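Regulatory protein RecX (Lactobacillus reuteri, PDB 3D5L) probably modulates the activity of the recombinase RecA, as a RecX-family regulator acting in DNA repair. Local coordinates at residues A[117-120]-A[121-125]; A[148-151]-A[152-155]; A[97-100]-A[101-105]; A[62-65]-A[66-70]; A[187-191]-A[192-196]. One frame throughout, in Å; residues are numbered along the deposited sequence.

Contact 1: A[117-120]-A[121-125]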
# COMPACT_ATOMS: atom_id res chain seq x y z
N TYR A 117 -3.26 1.50 10.72
CA TYR A 117 -4.09 0.31 10.73
C TYR A 117 -4.40 -0.09 12.17
O TYR A 117 -5.55 -0.36 12.51
CB TYR A 117 -3.39 -0.85 10.03
CG TYR A 117 -4.19 -2.12 10.04
CD1 TYR A 117 -5.21 -2.34 9.10
CD2 TYR A 117 -3.95 -3.11 10.99
CE1 TYR A 117 -5.95 -3.51 9.11
CE2 TYR A 117 -4.70 -4.29 11.01
CZ TYR A 117 -5.70 -4.48 10.06
OH TYR A 117 -6.43 -5.64 10.06
N VAL A 118 -3.37 -0.13 13.00
CA VAL A 118 -3.56 -0.52 14.40
C VAL A 118 -4.50 0.46 15.09
O VAL A 118 -5.45 0.04 15.75
CB VAL A 118 -2.21 -0.59 15.15
CG1 VAL A 118 -2.44 -0.78 16.64
CG2 VAL A 118 -1.39 -1.77 14.61
N ARG A 119 -4.26 1.75 14.92
CA ARG A 119 -5.11 2.77 15.51
C ARG A 119 -6.57 2.56 15.12
O ARG A 119 -7.47 2.58 15.96
CB ARG A 119 -4.64 4.16 15.08
CG ARG A 119 -5.53 5.30 15.54
CD ARG A 119 -5.92 5.12 16.99
NE ARG A 119 -4.77 4.80 17.82
CZ ARG A 119 -4.82 4.63 19.14
NH1 ARG A 119 -5.97 4.76 19.79
NH2 ARG A 119 -3.70 4.33 19.80
N THR A 120 -6.82 2.34 13.83
CA THR A 120 -8.19 2.12 13.36
C THR A 120 -8.77 0.85 13.98
O THR A 120 -9.95 0.81 14.29
CB THR A 120 -8.26 1.97 11.83
OG1 THR A 120 -7.75 3.15 11.20
CG2 THR A 120 -9.69 1.76 11.38
N MET A 121 -7.94 -0.19 14.15
CA MET A 121 -8.42 -1.44 14.74
C MET A 121 -8.81 -1.17 16.19
O MET A 121 -9.83 -1.65 16.68
CB MET A 121 -7.33 -2.52 14.70
CG MET A 121 -7.16 -3.20 13.33
SD MET A 121 -8.72 -3.78 12.59
CE MET A 121 -8.90 -2.58 11.25
N ILE A 122 -7.99 -0.41 16.89
CA ILE A 122 -8.27 -0.08 18.27
C ILE A 122 -9.58 0.72 18.42
O ILE A 122 -10.28 0.61 19.42
CB ILE A 122 -7.09 0.69 18.87
CG1 ILE A 122 -5.95 -0.29 19.10
CG2 ILE A 122 -7.51 1.39 20.15
CD1 ILE A 122 -4.68 0.34 19.64
N ASN A 123 -9.91 1.50 17.39
CA ASN A 123 -11.11 2.34 17.37
C ASN A 123 -12.39 1.65 16.89
O ASN A 123 -13.48 2.11 17.21
CB ASN A 123 -10.89 3.54 16.45
CG ASN A 123 -10.02 4.62 17.07
OD1 ASN A 123 -9.59 5.54 16.37
ND2 ASN A 123 -9.78 4.54 18.37
N THR A 124 -12.26 0.58 16.12
CA THR A 124 -13.44 -0.08 15.57
C THR A 124 -13.48 -1.60 15.70
O THR A 124 -14.42 -2.23 15.21
CB THR A 124 -13.58 0.25 14.06
OG1 THR A 124 -12.49 -0.37 13.34
CG2 THR A 124 -13.53 1.77 13.81
N ASP A 125 -12.49 -2.19 16.34
CA ASP A 125 -12.46 -3.64 16.44
C ASP A 125 -12.09 -4.23 17.80
O ASP A 125 -11.72 -3.52 18.72
CB ASP A 125 -11.49 -4.18 15.39
CG ASP A 125 -12.16 -5.10 14.40
OD1 ASP A 125 -12.90 -6.01 14.85
OD2 ASP A 125 -11.93 -4.91 13.19
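A first torsion of 179° on Tyr-117 swings its ring beside its own carbonyl carbon, and the bent chain of Met-121 (chi2 -49°) brings the thioether up to it one helical turn on. CG of Met-121 lies over one ring face, 4.0 Å from the centroid of Tyr-117, a CH-pi contact displaced toward the rim. The sulfur continues the approach: SD of Met-121 stands 4.6 Å from the same centroid in an oblique Met-aromatic contact, and CE reaches to 3.8 Å from CE1 of Tyr-117. This is an i to i+4 pair on helix 110-124, in the second three-helix domain of RecX, and the ring also meets His-135 of helix 129-138 with nearly parallel planes. A leucine in place of Tyr-117 would probably leave the Met-121 thioether without its aromatic face and His-135 without its ring partner. One residue on, CD1 of Ile-122 touches CG1 of Val-118 at 3.9 Å and also lies over one face of the Arg-119 guanidinium, while CG2 of Ile-122 comes within 3.7 Å of NH1 of Arg-119. Backbone bonds carry the turn beneath: the N of Ile-122 gives a 2.8 Å bond to O of Val-118.

Contact 2: A[148-151]-A[152-155]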
# COMPACT_ATOMS: atom_id res chain seq x y z
N ASP A 148 6.51 -2.00 16.05
CA ASP A 148 6.34 -0.57 16.31
C ASP A 148 4.85 -0.19 16.37
O ASP A 148 4.41 0.54 17.27
CB ASP A 148 7.03 0.29 15.23
CG ASP A 148 8.55 0.17 15.26
OD1 ASP A 148 9.09 -0.37 16.25
OD2 ASP A 148 9.22 0.63 14.30
N ALA A 149 4.07 -0.69 15.43
CA ALA A 149 2.64 -0.39 15.39
C ALA A 149 1.90 -1.01 16.57
O ALA A 149 0.97 -0.41 17.10
CB ALA A 149 2.04 -0.89 14.07
N LEU A 150 2.32 -2.21 16.97
CA LEU A 150 1.70 -2.93 18.09
C LEU A 150 2.01 -2.32 19.44
O LEU A 150 1.52 -2.78 20.46
CB LEU A 150 2.15 -4.40 18.08
CG LEU A 150 1.12 -5.45 17.64
CD1 LEU A 150 0.11 -4.84 16.70
CD2 LEU A 150 1.84 -6.63 16.98
N THR A 151 2.83 -1.27 19.44
CA THR A 151 3.17 -0.62 20.68
C THR A 151 1.97 0.16 21.24
O THR A 151 1.87 0.37 22.45
CB THR A 151 4.39 0.31 20.47
OG1 THR A 151 5.13 0.37 21.69
CG2 THR A 151 3.97 1.72 20.05
N GLN A 152 1.05 0.57 20.37
CA GLN A 152 -0.14 1.29 20.82
C GLN A 152 -1.01 0.31 21.60
O GLN A 152 -1.85 0.72 22.40
CB GLN A 152 -0.97 1.79 19.63
CG GLN A 152 -0.20 2.46 18.51
CD GLN A 152 -1.09 2.76 17.32
OE1 GLN A 152 -0.63 2.96 16.20
NE2 GLN A 152 -2.39 2.81 17.56
N PHE A 153 -0.80 -0.98 21.35
CA PHE A 153 -1.58 -2.02 22.01
C PHE A 153 -1.03 -2.32 23.39
O PHE A 153 -0.43 -3.37 23.63
CB PHE A 153 -1.57 -3.29 21.16
CG PHE A 153 -2.94 -3.77 20.77
CD1 PHE A 153 -3.27 -3.96 19.44
CD2 PHE A 153 -3.89 -4.05 21.74
CE1 PHE A 153 -4.53 -4.43 19.08
CE2 PHE A 153 -5.16 -4.52 21.38
CZ PHE A 153 -5.48 -4.71 20.05
N THR A 154 -1.27 -1.39 24.30
CA THR A 154 -0.82 -1.52 25.67
C THR A 154 -1.72 -2.52 26.41
O THR A 154 -2.80 -2.88 25.92
CB THR A 154 -0.90 -0.14 26.33
OG1 THR A 154 -0.22 -0.17 27.60
CG2 THR A 154 -2.36 0.26 26.54
N PRO A 155 -1.28 -3.01 27.58
CA PRO A 155 -2.15 -3.96 28.29
C PRO A 155 -3.49 -3.32 28.69
O PRO A 155 -4.51 -4.00 28.75
CB PRO A 155 -1.31 -4.37 29.50
CG PRO A 155 0.09 -4.34 28.92
CD PRO A 155 0.08 -3.02 28.16
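The carbonyl of Leu-150 takes the N-H of Phe-153 at 3.1 Å from O to N, the stronger of the two hydrogen bonds between 148-151 and 152-155. Its geometry is that of a turn more than of a regular helix: the C=O...N angle is 109°, and the donor stands above the carbonyl plane, off the lone pairs. One residue earlier, N of Gln-152 points quite straight at O of Ala-149 (N-H...O 166°), but the 3.4 Å separation makes the bond weak. CG of Gln-152 lies at the same distance, 3.4 Å, from that carbonyl oxygen of Ala-149, brought there by CG standing beside its own backbone nitrogen (chi1 -46°). The chain thus leaves helix 143-149 through i to i+3 bonds; N of Thr-151 likewise donates to O of Asp-148 at 3.2 Å, and Phe-153 is then the centre of an inverse gamma turn, closed by a weak bond from N of Thr-154 to O of Gln-152. CD1 of Leu-150 and CD1 of Phe-153 meet loosely at 4.4 Å, and both side chains rest on Ile-132 of helix 129-138. Two side chains find polar partners outside these segments: OD2 of Asp-148 is hydrogen-bonded to NE2 of His-111, and OG1 of Thr-154 to OE2 of Glu-156 at the start of helix 155-172.

Contact 3: A[97-100]-A[101-105]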
# COMPACT_ATOMS: atom_id res chain seq x y z
N PRO A 97 11.45 -0.27 -10.12
CA PRO A 97 11.80 1.14 -10.36
C PRO A 97 10.69 2.09 -9.91
O PRO A 97 10.95 3.12 -9.29
CB PRO A 97 12.03 1.19 -11.87
CG PRO A 97 12.53 -0.18 -12.18
CD PRO A 97 11.61 -1.05 -11.36
N ILE A 98 9.44 1.74 -10.22
CA ILE A 98 8.29 2.56 -9.83
C ILE A 98 8.12 2.57 -8.31
O ILE A 98 7.86 3.61 -7.72
CB ILE A 98 6.99 2.06 -10.54
CG1 ILE A 98 7.02 2.49 -12.01
CG2 ILE A 98 5.73 2.58 -9.84
CD1 ILE A 98 5.84 2.02 -12.82
N LEU A 99 8.28 1.41 -7.67
CA LEU A 99 8.17 1.34 -6.21
C LEU A 99 9.22 2.24 -5.61
O LEU A 99 8.96 2.95 -4.63
CB LEU A 99 8.39 -0.08 -5.68
CG LEU A 99 7.33 -1.16 -5.90
CD1 LEU A 99 7.77 -2.44 -5.18
CD2 LEU A 99 5.98 -0.69 -5.38
N LYS A 100 10.42 2.18 -6.19
CA LYS A 100 11.54 2.99 -5.74
C LYS A 100 11.25 4.47 -5.96
O LYS A 100 11.49 5.29 -5.08
CB LYS A 100 12.81 2.62 -6.51
CG LYS A 100 14.05 3.36 -6.05
CD LYS A 100 15.25 3.02 -6.92
CE LYS A 100 16.50 3.78 -6.47
NZ LYS A 100 17.66 3.46 -7.35
N LYS A 101 10.74 4.80 -7.15
CA LYS A 101 10.42 6.19 -7.45
C LYS A 101 9.32 6.73 -6.55
O LYS A 101 9.40 7.86 -6.07
CB LYS A 101 10.02 6.36 -8.92
CG LYS A 101 9.58 7.79 -9.22
CD LYS A 101 9.52 8.12 -10.72
CE LYS A 101 9.22 9.61 -10.90
NZ LYS A 101 9.18 10.06 -12.33
N LEU A 102 8.29 5.92 -6.32
CA LEU A 102 7.19 6.35 -5.46
C LEU A 102 7.69 6.47 -4.03
O LEU A 102 7.30 7.38 -3.29
CB LEU A 102 6.05 5.33 -5.50
CG LEU A 102 5.16 5.32 -6.75
CD1 LEU A 102 4.33 4.04 -6.75
CD2 LEU A 102 4.28 6.57 -6.76
N ARG A 103 8.55 5.54 -3.64
CA ARG A 103 9.12 5.52 -2.30
C ARG A 103 9.97 6.78 -2.11
O ARG A 103 9.88 7.46 -1.08
CB ARG A 103 9.97 4.26 -2.14
CG ARG A 103 10.11 3.76 -0.72
CD ARG A 103 10.99 2.52 -0.69
NE ARG A 103 10.31 1.30 -1.12
CZ ARG A 103 10.86 0.38 -1.91
NH1 ARG A 103 12.09 0.55 -2.37
NH2 ARG A 103 10.18 -0.72 -2.23
N GLY A 104 10.78 7.09 -3.11
CA GLY A 104 11.62 8.28 -3.05
C GLY A 104 10.81 9.56 -2.89
O GLY A 104 11.26 10.50 -2.24
N GLN A 105 9.62 9.61 -3.50
CA GLN A 105 8.75 10.78 -3.39
C GLN A 105 7.87 10.60 -2.17
O GLN A 105 6.99 11.42 -1.88
CB GLN A 105 7.87 10.92 -4.64
CG GLN A 105 8.63 11.15 -5.94
CD GLN A 105 9.46 12.43 -5.93
OE1 GLN A 105 10.50 12.51 -5.28
NE2 GLN A 105 9.00 13.44 -6.66
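Lys-101 N donates to O of Pro-97 at 2.7 Å, beginning a run of four i to i+4 bonds in the last turns of helix 92-104, a helix of the first three-helix domain of RecX. The proline sits where the helix is kinked, its nitrogen making no bond to the turn before, yet its carbonyl is used in the regular way. The side chain of Lys-101 leaves this turn extended and makes a cation-pi contact with Tyr-64 of helix 48-71. Leu-102 comes next, with N bonded to O of Ile-98 at an N-H...O angle of 164°. Its side chain runs beside that of Ile-98, both pointing the same way, and CD1 of Leu-102 touches CG2 of Ile-98 at 3.7 Å. This pair is buried, with Ile-98 on Ala-63 and Leu-85 and Leu-102 on Ile-81, which places it between helices 48-71 and 78-87. At Arg-103, CB lies 3.0 Å from O of Leu-99, the carbonyl that also accepts the backbone N-H. The bend at chi3 (-78°) folds the guanidinium back along the helix toward Leu-99, one of its faces turned to that carbonyl, while NH2 forms a salt bridge with Glu-78. Gly-104 closes the series with N 2.8 Å from O of Lys-100, and Gln-105 follows as the helix ends, its N 3.1 Å from O of Lys-101.

Contact 4: A[62-65]-A[66-70]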
# COMPACT_ATOMS: atom_id res chain seq x y z
N LYS A 62 3.86 6.28 -17.79
CA LYS A 62 2.40 6.16 -17.79
C LYS A 62 1.89 5.30 -16.63
O LYS A 62 0.85 5.59 -16.05
CB LYS A 62 1.92 5.54 -19.11
CG LYS A 62 2.30 6.35 -20.33
CD LYS A 62 1.23 7.33 -20.71
CE LYS A 62 0.26 6.68 -21.66
NZ LYS A 62 1.02 6.11 -22.80
N ALA A 63 2.62 4.24 -16.29
CA ALA A 63 2.19 3.36 -15.20
C ALA A 63 2.38 4.12 -13.90
O ALA A 63 1.60 4.00 -12.95
CB ALA A 63 3.01 2.07 -15.19
N TYR A 64 3.42 4.94 -13.86
CA TYR A 64 3.70 5.74 -12.70
C TYR A 64 2.54 6.70 -12.47
O TYR A 64 2.04 6.82 -11.35
CB TYR A 64 4.99 6.52 -12.90
CG TYR A 64 5.35 7.36 -11.71
CD1 TYR A 64 5.81 6.77 -10.52
CD2 TYR A 64 5.22 8.75 -11.75
CE1 TYR A 64 6.12 7.55 -9.40
CE2 TYR A 64 5.52 9.53 -10.63
CZ TYR A 64 5.98 8.92 -9.47
OH TYR A 64 6.32 9.69 -8.39
N SER A 65 2.10 7.37 -13.53
CA SER A 65 0.98 8.33 -13.46
C SER A 65 -0.26 7.65 -12.91
O SER A 65 -0.95 8.21 -12.06
CB SER A 65 0.65 8.88 -14.85
OG SER A 65 1.75 9.56 -15.40
N ARG A 66 -0.56 6.46 -13.41
CA ARG A 66 -1.73 5.73 -12.94
C ARG A 66 -1.61 5.35 -11.45
O ARG A 66 -2.62 5.29 -10.75
CB ARG A 66 -1.95 4.50 -13.80
CG ARG A 66 -2.24 4.83 -15.25
CD ARG A 66 -2.96 3.69 -15.93
NE ARG A 66 -4.10 3.24 -15.13
CZ ARG A 66 -4.93 2.28 -15.50
NH1 ARG A 66 -4.76 1.66 -16.66
NH2 ARG A 66 -5.91 1.91 -14.69
N MET A 67 -0.39 5.08 -10.96
CA MET A 67 -0.26 4.77 -9.54
C MET A 67 -0.53 6.08 -8.77
O MET A 67 -1.00 6.04 -7.64
CB MET A 67 1.14 4.22 -9.20
CG MET A 67 1.42 2.79 -9.71
SD MET A 67 0.09 1.58 -9.29
CE MET A 67 -1.11 1.86 -10.65
N LEU A 68 -0.23 7.22 -9.40
CA LEU A 68 -0.49 8.52 -8.76
C LEU A 68 -1.98 8.73 -8.59
O LEU A 68 -2.41 9.32 -7.60
CB LEU A 68 0.09 9.69 -9.58
CG LEU A 68 1.62 9.78 -9.66
CD1 LEU A 68 2.02 11.13 -10.24
CD2 LEU A 68 2.21 9.58 -8.26
N ASP A 69 -2.77 8.27 -9.56
CA ASP A 69 -4.22 8.40 -9.48
C ASP A 69 -4.75 7.37 -8.46
O ASP A 69 -5.68 7.63 -7.72
CB ASP A 69 -4.89 8.12 -10.84
CG ASP A 69 -4.46 9.11 -11.92
OD1 ASP A 69 -4.32 10.31 -11.61
OD2 ASP A 69 -4.30 8.68 -13.09
N TYR A 70 -4.13 6.19 -8.43
CA TYR A 70 -4.51 5.12 -7.52
C TYR A 70 -4.33 5.54 -6.07
O TYR A 70 -5.16 5.26 -5.20
CB TYR A 70 -3.66 3.87 -7.83
CG TYR A 70 -3.95 2.69 -6.93
CD1 TYR A 70 -5.25 2.19 -6.79
CD2 TYR A 70 -2.92 2.06 -6.22
CE1 TYR A 70 -5.52 1.10 -5.97
CE2 TYR A 70 -3.18 0.96 -5.39
CZ TYR A 70 -4.49 0.50 -5.28
OH TYR A 70 -4.78 -0.57 -4.45
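Arg-66, Met-67, Leu-68 and Asp-69 each donate a backbone N-H four residues back, to Lys-62, Ala-63, Tyr-64 and Ser-65 in turn, with N...O distances from 3.0 to 3.1 Å. This is regular alpha-helix within the long helix 48-71, whose part here belongs to the first three-helix domain of RecX. The main side-chain meeting is between Tyr-64 and Leu-68. The tyrosine ring is swung down the helix by a first torsion of -179°, which sets CG beside the carbonyl carbon, and the leucine brings both methyls to it. CD1 of Leu-68 comes obliquely to CE2 of Tyr-64 at 3.9 Å, while CD2 of Leu-68 reaches CZ of Tyr-64 at 4.0 Å. Both residues also touch Leu-102 of helix 92-104 and Leu-107, so their pairing lies where that helix and the following loop pack on 48-71. With an alanine at Leu-68, the two methyls would be gone and the Tyr-64 ring would probably lose its neighbour one turn along, leaving a gap toward Leu-102 and Leu-107. On another side of the helix, Ser-65 turns OG back to O of Ala-61, with which it is hydrogen-bonded. Met-67 packs on Leu-85 and Leu-102, and its CG passes 3.5 Å from O of Ala-63, the acceptor of its own N-H.

Contact 5: A[187-191]-A[192-196]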
# COMPACT_ATOMS: atom_id res chain seq x y z
N GLN A 187 -10.20 -19.61 25.10
CA GLN A 187 -9.77 -19.97 23.76
C GLN A 187 -10.13 -18.88 22.75
O GLN A 187 -9.34 -18.57 21.86
CB GLN A 187 -10.39 -21.31 23.37
CG GLN A 187 -9.74 -22.51 24.06
CD GLN A 187 -10.52 -23.81 23.90
OE1 GLN A 187 -10.94 -24.18 22.80
NE2 GLN A 187 -10.72 -24.51 25.01
N GLY A 188 -11.32 -18.30 22.90
CA GLY A 188 -11.74 -17.26 21.99
C GLY A 188 -10.78 -16.07 22.02
O GLY A 188 -10.42 -15.53 20.98
N LEU A 189 -10.38 -15.67 23.21
CA LEU A 189 -9.46 -14.55 23.34
C LEU A 189 -8.12 -14.88 22.69
O LEU A 189 -7.54 -14.05 22.01
CB LEU A 189 -9.25 -14.19 24.81
CG LEU A 189 -9.88 -12.88 25.32
CD1 LEU A 189 -11.39 -12.90 25.11
CD2 LEU A 189 -9.55 -12.71 26.80
N THR A 190 -7.64 -16.11 22.89
CA THR A 190 -6.35 -16.49 22.32
C THR A 190 -6.37 -16.55 20.80
O THR A 190 -5.39 -16.19 20.16
CB THR A 190 -5.85 -17.86 22.87
OG1 THR A 190 -6.70 -18.90 22.39
CG2 THR A 190 -5.86 -17.86 24.39
N THR A 191 -7.47 -17.01 20.22
CA THR A 191 -7.53 -17.08 18.77
C THR A 191 -7.74 -15.68 18.20
O THR A 191 -7.65 -15.46 17.00
CB THR A 191 -8.65 -18.02 18.26
OG1 THR A 191 -9.93 -17.38 18.40
CG2 THR A 191 -8.64 -19.32 19.05
N LYS A 192 -8.04 -14.72 19.09
CA LYS A 192 -8.23 -13.33 18.68
C LYS A 192 -6.90 -12.58 18.81
O LYS A 192 -6.82 -11.40 18.48
CB LYS A 192 -9.29 -12.66 19.55
CG LYS A 192 -10.46 -12.08 18.76
CD LYS A 192 -11.36 -13.19 18.21
CE LYS A 192 -12.44 -12.65 17.28
NZ LYS A 192 -11.90 -12.08 16.00
N GLY A 193 -5.88 -13.28 19.29
CA GLY A 193 -4.56 -12.67 19.42
C GLY A 193 -4.15 -12.22 20.80
O GLY A 193 -3.10 -11.58 20.96
N PHE A 194 -4.96 -12.54 21.81
CA PHE A 194 -4.66 -12.15 23.18
C PHE A 194 -3.91 -13.27 23.91
O PHE A 194 -4.33 -14.42 23.87
CB PHE A 194 -5.95 -11.80 23.93
CG PHE A 194 -6.67 -10.59 23.39
CD1 PHE A 194 -6.24 -9.30 23.71
CD2 PHE A 194 -7.80 -10.73 22.59
CE1 PHE A 194 -6.93 -8.18 23.25
CE2 PHE A 194 -8.49 -9.62 22.12
CZ PHE A 194 -8.06 -8.34 22.45
N SER A 195 -2.82 -12.92 24.57
CA SER A 195 -2.01 -13.89 25.30
C SER A 195 -2.74 -14.48 26.51
O SER A 195 -3.73 -13.92 26.99
CB SER A 195 -0.70 -13.24 25.76
OG SER A 195 -0.95 -12.17 26.65
N SER A 196 -2.23 -15.60 27.00
CA SER A 196 -2.82 -16.31 28.14
C SER A 196 -2.95 -15.44 29.38
O SER A 196 -3.96 -15.49 30.08
CB SER A 196 -1.97 -17.54 28.49
OG SER A 196 -1.81 -18.38 27.37
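The carbonyl oxygen of Leu-189 is gripped by two backbone donors, N of Lys-192 and N of Phe-194, each 3.0 Å away and arriving from opposite faces of the carbonyl plane. The bond from Phe-194 and that from N of Gly-193 to O of Thr-190 (3.1 Å) make a Schellman motif ending helix 178-191 in the third three-helix domain of RecX. Gly-193 is the residue that leaves helical geometry, and its positive phi of 102° would jam a beta carbon against the preceding carbonyl oxygen. The reversal delivers Phe-194 back to the helix. CD2 of Phe-194 touches CG of Leu-189 at 4.0 Å as the two side chains cross, and the carbonyl oxygen of Leu-189 lies in the plane of the ring at its edge. Both residues rest on Leu-165 of helix 155-172, so the turn places the aromatic against a neighbouring helix. Thr-190 adds a CA-H...O contact, its CA being 3.3 Å from O of Phe-194. Two threonines of the last turn satisfy their hydroxyls on the helix itself, because a chi1 near +70° tucks OG1 back over the helix. From there OG1 of Thr-191 donates to O of Gly-188 at 3.2 Å, and OG1 of Thr-190 donates to O of Gln-187 at 2.7 Å.

Along the chain the order is contact 4, contact 3, contact 1, contact 2, contact 5, running through the elongated array of three-helix domains. Contacts 4 and 3 belong to the first domain region, on helices 48-71 and 92-104, with centres about 12 Å apart; they touch where Leu-102 and Lys-101 meet the Tyr-64 ring. Contacts 1 and 2, with centres about 11 Å apart, join through Val-118 and Ala-149 between helix 110-124 and the end of helix 143-149. Contact 5, at the end of helix 178-191, is about 16 Å from contact 2 between centres but about 41 Å from contact 4. The five local contacts thus sit in successive helical regions spread along an elongated chain, consistent with an extended protein that modulates RecA.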